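Local coordinates for protein kinase (Staphylococcus aureus subsp. aureus Mu50, PDB 3PY9) that is a membrane Ser/Thr kinase whose extracellular PASTA region, the part crystallised, probably binds muropeptides of the cell wall and passes the signal to the kinase domain, at residues 232-237 against 252-257; 220-225 against 258-263; 43-48 against 66-71; 10-15 against 48-53. All blocks are in the same frame, centred on the assembly; numbering follows the deposited sequence.

Contact 1: residues 232-237 against 252-257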
# COMPACT_ATOMS: atom_id res chain seq x y z
N SER A 232 7.92 10.88 44.77
CA SER A 232 9.00 11.42 43.96
C SER A 232 8.49 11.88 42.60
O SER A 232 7.43 11.45 42.12
CB SER A 232 10.11 10.39 43.80
OG SER A 232 9.66 9.23 43.12
N GLN A 233 9.25 12.79 42.02
CA GLN A 233 9.07 13.23 40.65
C GLN A 233 10.32 12.84 39.88
O GLN A 233 11.43 12.85 40.43
CB GLN A 233 8.93 14.74 40.58
CG GLN A 233 7.72 15.29 41.27
CD GLN A 233 7.68 16.80 41.21
OE1 GLN A 233 8.57 17.46 41.71
NE2 GLN A 233 6.64 17.34 40.60
N LYS A 234 10.13 12.53 38.62
CA LYS A 234 11.23 12.14 37.77
C LYS A 234 11.80 13.33 37.00
O LYS A 234 11.07 14.09 36.35
CB LYS A 234 10.77 11.07 36.79
CG LYS A 234 11.91 10.20 36.25
CD LYS A 234 11.46 9.36 35.03
CE LYS A 234 9.95 9.13 34.99
NZ LYS A 234 9.42 8.52 36.24
N VAL A 235 13.11 13.48 37.08
CA VAL A 235 13.79 14.56 36.39
C VAL A 235 14.50 13.96 35.19
O VAL A 235 15.12 12.90 35.29
CB VAL A 235 14.78 15.30 37.31
CG1 VAL A 235 15.44 16.47 36.60
CG2 VAL A 235 14.07 15.76 38.56
N LYS A 236 14.36 14.63 34.05
CA LYS A 236 15.09 14.25 32.84
C LYS A 236 15.77 15.49 32.29
O LYS A 236 15.14 16.53 32.05
CB LYS A 236 14.15 13.63 31.81
CG LYS A 236 13.66 12.24 32.18
CD LYS A 236 12.79 11.64 31.10
CE LYS A 236 11.89 10.55 31.69
NZ LYS A 236 10.72 11.16 32.40
N VAL A 237 17.09 15.36 32.12
CA VAL A 237 17.95 16.42 31.64
C VAL A 237 18.37 16.05 30.21
O VAL A 237 18.91 14.96 29.96
CB VAL A 237 19.18 16.59 32.55
CG1 VAL A 237 19.96 17.85 32.19
CG2 VAL A 237 18.77 16.61 34.03
N SER A 252 18.74 11.19 34.28
CA SER A 252 17.47 10.57 34.68
C SER A 252 17.53 10.13 36.14
O SER A 252 18.28 9.22 36.50
CB SER A 252 17.14 9.37 33.78
OG SER A 252 15.84 8.85 34.04
N PHE A 253 16.73 10.78 36.99
CA PHE A 253 16.76 10.53 38.43
C PHE A 253 15.50 11.04 39.11
O PHE A 253 14.84 11.95 38.61
CB PHE A 253 18.00 11.16 39.07
CG PHE A 253 18.16 12.63 38.82
CD1 PHE A 253 18.73 13.09 37.63
CD2 PHE A 253 17.76 13.56 39.77
CE1 PHE A 253 18.89 14.45 37.38
CE2 PHE A 253 17.91 14.93 39.53
CZ PHE A 253 18.47 15.37 38.32
N ASP A 254 15.17 10.44 40.25
CA ASP A 254 14.03 10.86 41.05
C ASP A 254 14.42 11.93 42.06
O ASP A 254 15.56 11.96 42.56
CB ASP A 254 13.42 9.68 41.80
CG ASP A 254 12.75 8.69 40.87
OD1 ASP A 254 12.31 9.13 39.80
OD2 ASP A 254 12.63 7.50 41.23
N ILE A 255 13.44 12.76 42.38
CA ILE A 255 13.59 13.91 43.24
C ILE A 255 12.46 13.79 44.27
O ILE A 255 11.36 13.35 43.92
CB ILE A 255 13.50 15.18 42.35
CG1 ILE A 255 14.83 15.43 41.64
CG2 ILE A 255 13.04 16.41 43.07
CD1 ILE A 255 16.02 15.32 42.51
N THR A 256 12.75 14.10 45.53
CA THR A 256 11.73 14.14 46.57
C THR A 256 11.82 15.46 47.33
O THR A 256 11.06 15.70 48.24
CB THR A 256 11.81 12.93 47.56
OG1 THR A 256 13.15 12.78 48.05
CG2 THR A 256 11.38 11.62 46.86
N SER A 257 12.77 16.29 46.94
CA SER A 257 12.96 17.63 47.54
C SER A 257 13.76 18.49 46.56
O SER A 257 14.25 18.00 45.55
CB SER A 257 13.68 17.54 48.91
OG SER A 257 14.97 17.00 48.74
O HOH W 1 9.87 9.49 40.23
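Four backbone hydrogen bonds pair Gln233 with Ile255 and Val235 with Phe253, the hydrogen-bonded positions of an antiparallel strand pair in the C-terminal PASTA-like domain, an all-beta unit of the E-set clan. Val235 N gives the straightest of them, reaching Phe253 O at 2.8 Å with an N-H...O angle of 169°; the return bond from Phe253 N to Val235 O is longer, 3.2 Å. Between these rungs Asp254 CA leans on Gln233 O in a CA-H...O contact of 3.3 Å. The amide of Gln233 turns out of the pair, and its OE1 accepts from the backbone N of Thr226. On the face of Lys234 and Asp254 the charged ends do not meet: Lys234 NZ stays 4.6 Å from Asp254 OD1, and the carboxylate lies beside the lysine's CG instead. A water bonded to Ser232 OG also makes a weak bond to Asp254 OD1. The opposite face, carrying Val235, Phe253 and Ile255, is turned to the domain interior; Val277 and Val279 of the adjacent strand 272-279 flank Val235 within the same sheet, and Ile261 of strand 259-265 packs against Phe253. With CG wedged between its backbone N and carbonyl carbon (chi1 55°), Phe253 turns its ring to Val235. Val235 CB sits over one ring face, 4.0 Å from the centroid in a CH-pi contact, and Val235 CG1 reaches Phe253 CZ at 3.7 Å.

Contact 2: residues 220-225 against 258-263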
# COMPACT_ATOMS: atom_id res chain seq x y z
N SER A 220 25.11 24.90 36.88
CA SER A 220 24.27 24.49 38.00
C SER A 220 22.86 25.03 37.85
O SER A 220 22.66 26.19 37.49
CB SER A 220 24.87 24.97 39.32
OG SER A 220 25.87 24.07 39.74
N VAL A 221 21.88 24.16 38.12
CA VAL A 221 20.47 24.56 38.17
C VAL A 221 19.80 23.99 39.43
O VAL A 221 19.99 22.81 39.75
CB VAL A 221 19.68 24.16 36.86
CG1 VAL A 221 19.74 22.67 36.60
CG2 VAL A 221 18.24 24.63 36.92
N ASP A 222 19.07 24.84 40.15
CA ASP A 222 18.25 24.40 41.27
C ASP A 222 16.90 23.91 40.74
O ASP A 222 16.10 24.70 40.22
CB ASP A 222 17.98 25.55 42.24
CG ASP A 222 19.18 25.91 43.08
OD1 ASP A 222 19.92 25.00 43.52
OD2 ASP A 222 19.37 27.13 43.31
N VAL A 223 16.63 22.61 40.90
CA VAL A 223 15.35 22.03 40.49
C VAL A 223 14.44 21.94 41.71
O VAL A 223 14.80 21.26 42.65
CB VAL A 223 15.54 20.60 39.93
CG1 VAL A 223 14.18 19.98 39.53
CG2 VAL A 223 16.52 20.62 38.76
N PRO A 224 13.28 22.62 41.69
CA PRO A 224 12.31 22.51 42.77
C PRO A 224 11.46 21.23 42.67
O PRO A 224 11.14 20.75 41.57
CB PRO A 224 11.44 23.74 42.54
CG PRO A 224 11.42 23.90 41.08
CD PRO A 224 12.81 23.55 40.64
N TYR A 225 11.09 20.70 43.83
CA TYR A 225 10.21 19.55 43.90
C TYR A 225 8.79 20.07 44.03
O TYR A 225 8.52 20.93 44.86
CB TYR A 225 10.60 18.69 45.09
CG TYR A 225 9.55 17.69 45.48
CD1 TYR A 225 9.45 16.49 44.81
CD2 TYR A 225 8.64 17.95 46.52
CE1 TYR A 225 8.50 15.57 45.14
CE2 TYR A 225 7.66 17.03 46.85
CZ TYR A 225 7.62 15.83 46.16
OH TYR A 225 6.68 14.88 46.43
N ASP A 258 13.87 19.78 46.85
CA ASP A 258 14.63 20.68 46.01
C ASP A 258 16.06 20.19 45.84
O ASP A 258 16.73 19.87 46.82
CB ASP A 258 14.59 22.10 46.59
CG ASP A 258 13.18 22.66 46.64
OD1 ASP A 258 12.28 22.11 45.98
OD2 ASP A 258 12.95 23.67 47.34
N GLN A 259 16.51 20.11 44.59
CA GLN A 259 17.84 19.61 44.28
C GLN A 259 18.63 20.51 43.34
O GLN A 259 18.18 20.84 42.24
CB GLN A 259 17.75 18.23 43.65
CG GLN A 259 17.46 17.13 44.63
CD GLN A 259 18.69 16.32 44.96
OE1 GLN A 259 19.38 16.60 45.95
NE2 GLN A 259 18.98 15.31 44.14
N ARG A 260 19.83 20.89 43.79
CA ARG A 260 20.81 21.55 42.94
C ARG A 260 21.40 20.47 42.07
O ARG A 260 21.79 19.40 42.55
CB ARG A 260 21.89 22.25 43.79
CG ARG A 260 23.15 22.69 43.05
CD ARG A 260 23.07 24.14 42.59
NE ARG A 260 22.92 25.07 43.72
CZ ARG A 260 22.83 26.40 43.60
NH1 ARG A 260 22.89 26.99 42.41
NH2 ARG A 260 22.69 27.15 44.70
N ILE A 261 21.43 20.72 40.77
CA ILE A 261 21.92 19.75 39.80
C ILE A 261 22.96 20.40 38.93
O ILE A 261 22.83 21.56 38.56
CB ILE A 261 20.74 19.13 38.99
CG1 ILE A 261 20.47 17.70 39.48
CG2 ILE A 261 20.99 19.10 37.48
CD1 ILE A 261 19.73 17.65 40.81
N ASP A 262 24.01 19.66 38.62
CA ASP A 262 25.10 20.17 37.81
C ASP A 262 25.05 19.53 36.44
O ASP A 262 24.82 18.33 36.32
CB ASP A 262 26.45 19.91 38.50
CG ASP A 262 26.45 20.36 39.94
OD1 ASP A 262 25.99 21.47 40.24
OD2 ASP A 262 26.91 19.58 40.79
N ILE A 263 25.22 20.34 35.40
CA ILE A 263 25.11 19.83 34.04
C ILE A 263 26.38 20.12 33.24
O ILE A 263 26.59 21.24 32.79
CB ILE A 263 23.86 20.38 33.33
CG1 ILE A 263 22.59 19.98 34.08
CG2 ILE A 263 23.80 19.83 31.93
CD1 ILE A 263 21.39 20.80 33.73
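Asp222 and Arg260 meet because the arginine folds back: its CG starts opposite its own N (chi1 166°) and the chain then bends at chi2 and chi3, while Asp222 CG stays beside its backbone N (chi1 -74°). The fold brings the guanidinium over to the carboxylate, and Asp222 OD1 settles above one guanidinium face, 3.0 Å from Arg260 NE. The planes of the two groups stand 60° apart and no N-H is aimed at the oxygen, which makes this a salt bridge of charges alone. On the same face Ser220 OG donates to Asp262 OD1 over 2.7 Å, meeting the oxygen on its anti side. These pairs decorate the outer surface of the antiparallel pair of strands 217-223 and 259-265 in the C-terminal PASTA-like domain. Its rungs are reciprocal backbone bonds between Val221 and Ile261 and between Val223 and Gln259, with Val221 N to Ile261 O at 2.8 Å. Beyond the last rung Asp258 takes over with its side chain: OD1 accepts from Tyr225 N at 2.8 Å, nearly in line with the carboxylate C-O bond, and so ties down the chain past Pro224. The reverse face is apolar. Val221 CG1 touches Ile261 CG2 at 3.9 Å and Ile263 CD1 at 3.8 Å, and this layer packs against Tyr275, Val277 and Val279 of strand 272-279.

Contact 3: residues 43-48 against 66-71. With EU (europium ion), chain C.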
# COMPACT_ATOMS: atom_id res chain seq x y z
N PRO A 43 -28.17 -7.69 -30.69
CA PRO A 43 -28.48 -6.49 -29.94
C PRO A 43 -29.92 -6.54 -29.41
O PRO A 43 -30.81 -7.04 -30.11
CB PRO A 43 -28.38 -5.38 -30.99
CG PRO A 43 -27.52 -5.93 -32.04
CD PRO A 43 -27.71 -7.39 -32.06
N GLU A 44 -30.19 -6.00 -28.15
CA GLU A 44 -31.52 -6.04 -27.54
C GLU A 44 -32.65 -5.52 -28.47
O GLU A 44 -32.55 -4.47 -29.07
CB GLU A 44 -31.55 -5.23 -26.24
CG GLU A 44 -32.91 -5.27 -25.53
CD GLU A 44 -32.92 -4.53 -24.21
OE1 GLU A 44 -31.87 -3.98 -23.81
OE2 GLU A 44 -33.99 -4.51 -23.56
N ASN A 45 -33.69 -6.35 -28.56
CA ASN A 45 -34.96 -6.17 -29.31
C ASN A 45 -34.87 -6.36 -30.81
O ASN A 45 -35.41 -5.61 -31.64
CB ASN A 45 -35.52 -4.83 -28.91
CG ASN A 45 -35.18 -4.66 -27.44
OD1 ASN A 45 -35.96 -5.06 -26.57
ND2 ASN A 45 -34.04 -4.05 -27.15
N GLU A 46 -34.14 -7.41 -31.10
CA GLU A 46 -33.89 -7.96 -32.40
C GLU A 46 -34.40 -9.38 -32.23
O GLU A 46 -34.24 -9.98 -31.17
CB GLU A 46 -32.39 -8.00 -32.80
CG GLU A 46 -31.77 -6.67 -33.19
CD GLU A 46 -30.61 -6.76 -34.20
OE1 GLU A 46 -29.82 -7.73 -34.15
OE2 GLU A 46 -30.50 -5.84 -35.04
N ILE A 47 -35.03 -9.96 -33.27
CA ILE A 47 -35.47 -11.37 -33.28
C ILE A 47 -34.26 -12.32 -33.22
O ILE A 47 -33.34 -12.22 -34.02
CB ILE A 47 -36.29 -11.74 -34.55
CG1 ILE A 47 -37.49 -10.80 -34.82
CG2 ILE A 47 -36.73 -13.20 -34.53
CD1 ILE A 47 -38.35 -10.50 -33.69
N ILE A 48 -34.32 -13.27 -32.29
CA ILE A 48 -33.27 -14.25 -32.01
C ILE A 48 -33.55 -15.56 -32.74
O ILE A 48 -32.63 -16.22 -33.24
CB ILE A 48 -33.29 -14.54 -30.48
CG1 ILE A 48 -32.59 -13.43 -29.71
CG2 ILE A 48 -32.72 -15.89 -30.11
CD1 ILE A 48 -32.63 -13.72 -28.22
N VAL A 66 -42.09 -15.63 -31.92
CA VAL A 66 -40.78 -14.99 -32.02
C VAL A 66 -40.13 -14.85 -30.65
O VAL A 66 -40.81 -14.62 -29.66
CB VAL A 66 -40.86 -13.60 -32.70
CG1 VAL A 66 -41.42 -13.73 -34.15
CG2 VAL A 66 -41.70 -12.63 -31.87
N VAL A 67 -38.82 -15.05 -30.61
CA VAL A 67 -38.03 -14.80 -29.41
C VAL A 67 -37.18 -13.57 -29.69
O VAL A 67 -36.57 -13.48 -30.75
CB VAL A 67 -37.11 -15.98 -29.06
CG1 VAL A 67 -36.42 -15.74 -27.73
CG2 VAL A 67 -37.90 -17.32 -29.02
N ILE A 68 -37.17 -12.63 -28.74
CA ILE A 68 -36.50 -11.32 -28.83
C ILE A 68 -35.28 -11.25 -27.89
O ILE A 68 -35.31 -11.80 -26.78
CB ILE A 68 -37.48 -10.17 -28.43
CG1 ILE A 68 -38.81 -10.29 -29.18
CG2 ILE A 68 -36.89 -8.79 -28.70
CD1 ILE A 68 -38.69 -10.34 -30.69
N SER A 69 -34.20 -10.60 -28.34
CA SER A 69 -33.02 -10.39 -27.50
C SER A 69 -33.27 -9.39 -26.38
O SER A 69 -33.80 -8.30 -26.61
CB SER A 69 -31.80 -9.94 -28.32
OG SER A 69 -30.69 -9.68 -27.45
N LYS A 70 -32.89 -9.80 -25.16
CA LYS A 70 -32.82 -8.91 -24.00
C LYS A 70 -31.37 -8.44 -23.82
O LYS A 70 -30.99 -7.94 -22.75
CB LYS A 70 -33.20 -9.68 -22.74
CG LYS A 70 -34.62 -10.16 -22.63
CD LYS A 70 -34.71 -11.32 -21.63
CE LYS A 70 -34.60 -10.87 -20.20
NZ LYS A 70 -34.84 -12.04 -19.32
N GLY A 71 -30.56 -8.61 -24.86
CA GLY A 71 -29.15 -8.23 -24.78
C GLY A 71 -28.41 -9.21 -23.89
O GLY A 71 -28.99 -10.17 -23.38
EU EU C . -32.72 -3.70 -21.46
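Glu44 reaches past Lys70 and Gly71 to hold a europium ion in both carboxylate oxygens, OE1 at 2.5 Å and OE2 at 2.6 Å from the metal. The loop that carries it leads into the hairpin of strands 47-51 and 63-69 in the first PASTA domain. Glu44 is stretched out, with CG opposite its N (chi1 -178°) and the chain straight beyond, and its CG rests against Ser69 O. That same carbonyl accepts from Asn45 N at 2.8 Å, so the loop is fastened just behind the metal ligand. Farther along, Ser69 N donates to Glu46 O, and Ile48 N to Val67 O in an almost straight bond (177°). They flank the non-hydrogen-bonded pair Ile47 and Ile68, whose side chains turn inward, Ile47 toward Val12 and Ile68 toward Val17 of helix 17-26. Ile48 takes the other side and lies alongside Ser69, its CG1 3.8 Å from Ser69 CB. Ser69 CB also meets Pro43 O. The hydroxyl of Ser69 is bonded to Tyr42 O and closes an ST turn, accepting from Gly71 N at 2.8 Å.

Contact 4: residues 10-15 against 48-53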
# COMPACT_ATOMS: atom_id res chain seq x y z
N PRO A 10 -40.95 -17.18 -43.42
CA PRO A 10 -40.02 -16.10 -43.77
C PRO A 10 -38.93 -15.85 -42.71
O PRO A 10 -39.13 -16.16 -41.53
CB PRO A 10 -40.91 -14.84 -43.85
CG PRO A 10 -42.31 -15.29 -43.72
CD PRO A 10 -42.31 -16.68 -43.16
N ASP A 11 -37.80 -15.29 -43.15
CA ASP A 11 -36.67 -14.98 -42.28
C ASP A 11 -36.85 -13.58 -41.69
O ASP A 11 -36.95 -12.58 -42.42
CB ASP A 11 -35.36 -15.09 -43.06
CG ASP A 11 -34.12 -14.82 -42.21
OD1 ASP A 11 -34.18 -14.80 -40.97
OD2 ASP A 11 -33.04 -14.65 -42.80
N VAL A 12 -36.95 -13.50 -40.37
CA VAL A 12 -37.04 -12.21 -39.68
C VAL A 12 -35.95 -12.10 -38.62
O VAL A 12 -35.96 -11.18 -37.79
CB VAL A 12 -38.44 -11.98 -39.05
CG1 VAL A 12 -39.53 -12.11 -40.12
CG2 VAL A 12 -38.70 -12.96 -37.88
N ILE A 13 -35.00 -13.03 -38.65
CA ILE A 13 -33.92 -13.09 -37.67
C ILE A 13 -33.13 -11.77 -37.71
O ILE A 13 -32.89 -11.23 -38.79
CB ILE A 13 -33.01 -14.33 -37.92
CG1 ILE A 13 -33.83 -15.64 -37.92
CG2 ILE A 13 -31.83 -14.39 -36.93
CD1 ILE A 13 -34.65 -15.91 -36.67
N GLY A 14 -32.77 -11.25 -36.54
CA GLY A 14 -32.08 -9.97 -36.44
C GLY A 14 -32.96 -8.74 -36.65
O GLY A 14 -32.51 -7.60 -36.45
N LYS A 15 -34.22 -8.96 -37.03
CA LYS A 15 -35.17 -7.87 -37.27
C LYS A 15 -35.92 -7.46 -35.99
O LYS A 15 -35.83 -8.15 -34.97
CB LYS A 15 -36.18 -8.26 -38.35
CG LYS A 15 -35.58 -8.34 -39.74
CD LYS A 15 -36.60 -8.75 -40.76
CE LYS A 15 -36.12 -8.51 -42.19
NZ LYS A 15 -34.74 -9.04 -42.48
N ILE A 48 -34.32 -13.27 -32.29
CA ILE A 48 -33.27 -14.25 -32.01
C ILE A 48 -33.55 -15.56 -32.74
O ILE A 48 -32.63 -16.22 -33.24
CB ILE A 48 -33.29 -14.54 -30.48
CG1 ILE A 48 -32.59 -13.43 -29.71
CG2 ILE A 48 -32.72 -15.89 -30.11
CD1 ILE A 48 -32.63 -13.72 -28.22
N LYS A 49 -34.83 -15.92 -32.81
CA LYS A 49 -35.28 -17.27 -33.16
C LYS A 49 -36.73 -17.14 -33.58
O LYS A 49 -37.44 -16.25 -33.08
CB LYS A 49 -35.21 -18.15 -31.90
CG LYS A 49 -35.27 -19.67 -32.11
CD LYS A 49 -33.88 -20.33 -32.30
CE LYS A 49 -33.27 -20.08 -33.71
NZ LYS A 49 -32.05 -20.91 -34.01
N THR A 50 -37.20 -18.02 -34.47
CA THR A 50 -38.64 -18.14 -34.71
C THR A 50 -39.11 -19.58 -34.65
O THR A 50 -38.33 -20.50 -34.79
CB THR A 50 -39.11 -17.47 -36.04
OG1 THR A 50 -38.57 -18.17 -37.17
CG2 THR A 50 -38.75 -15.97 -36.10
N THR A 51 -40.40 -19.76 -34.37
CA THR A 51 -41.07 -21.04 -34.50
C THR A 51 -42.35 -20.86 -35.29
O THR A 51 -43.24 -20.14 -34.85
CB THR A 51 -41.39 -21.69 -33.13
OG1 THR A 51 -40.18 -21.73 -32.35
CG2 THR A 51 -41.89 -23.10 -33.33
N PRO A 52 -42.45 -21.53 -36.47
CA PRO A 52 -41.42 -22.36 -37.12
C PRO A 52 -40.14 -21.57 -37.47
O PRO A 52 -40.20 -20.33 -37.57
CB PRO A 52 -42.10 -22.80 -38.43
CG PRO A 52 -43.53 -22.70 -38.14
CD PRO A 52 -43.70 -21.52 -37.24
N ASN A 53 -39.03 -22.29 -37.64
CA ASN A 53 -37.78 -21.69 -38.15
C ASN A 53 -37.92 -21.21 -39.59
O ASN A 53 -38.79 -21.68 -40.32
CB ASN A 53 -36.62 -22.69 -38.11
CG ASN A 53 -36.36 -23.24 -36.72
OD1 ASN A 53 -36.24 -22.50 -35.74
ND2 ASN A 53 -36.23 -24.55 -36.65
O HOH W 2 -37.62 -16.69 -39.33
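In the first PASTA domain, the loop leading into helix 17-26 folds over the edge strand 47-51, and a type II beta turn from Val12 to Lys15 presents the side chains that meet it. Val12 and Ile13 do the touching. Val12 CG2 presses on Thr50 CG2 at 3.5 Å, a tight methyl-to-methyl contact in which the two side chains cross at about a right angle. Thr50 CG2 is available for this because it lies opposite the carbonyl carbon, which leaves OG1 between N and C (chi1 66°) and turned toward the polar end of the contact. Ile13 reaches farther and lays its CD1 along the strand backbone, 3.8 Å from Lys49 CA and 4.1 Å from Thr50 CG2. No direct hydrogen bond joins the two segments; a water does so, donating to Pro10 O and to Thr50 OG1 and receiving a weak bond from Val12 N. The loop is stiffened from within, as Asp11 OD1 accepts from Ile13 N in an Asx turn and Lys15 N bonds to Val12 O across the beta turn. Behind Val12 stand Ala20 and Phe24 of helix 17-26, so the valine sits between helix and strand. Thr50 is also held on its own side, just ahead of the cis peptide bond that precedes Pro52: its OG1 donates to Pro52 O at 2.7 Å.

Overall arrangement
The contacts form two pairs at far ends of an elongated chain. Contacts 3 and 4 belong to the first PASTA domain, have centres 10 Å apart and share Ile48; strand 47-51 joins them, with Ile47 probably bonded through N to Lys15 O and through O to Gly14 N. Contacts 1 and 2 lie in the C-terminal domain, also 10 Å apart between centres, and meet across its interior where Phe253 CZ packs on Ile261 CG1 and Val237 CG1 on Ile263 CD1. Contacts 2 and 4 are about 103 Å apart between centres. Europium is bound directly in contact 3, whereas the side chain of Tyr225 in contact 2 stays about 8 Å from an ion.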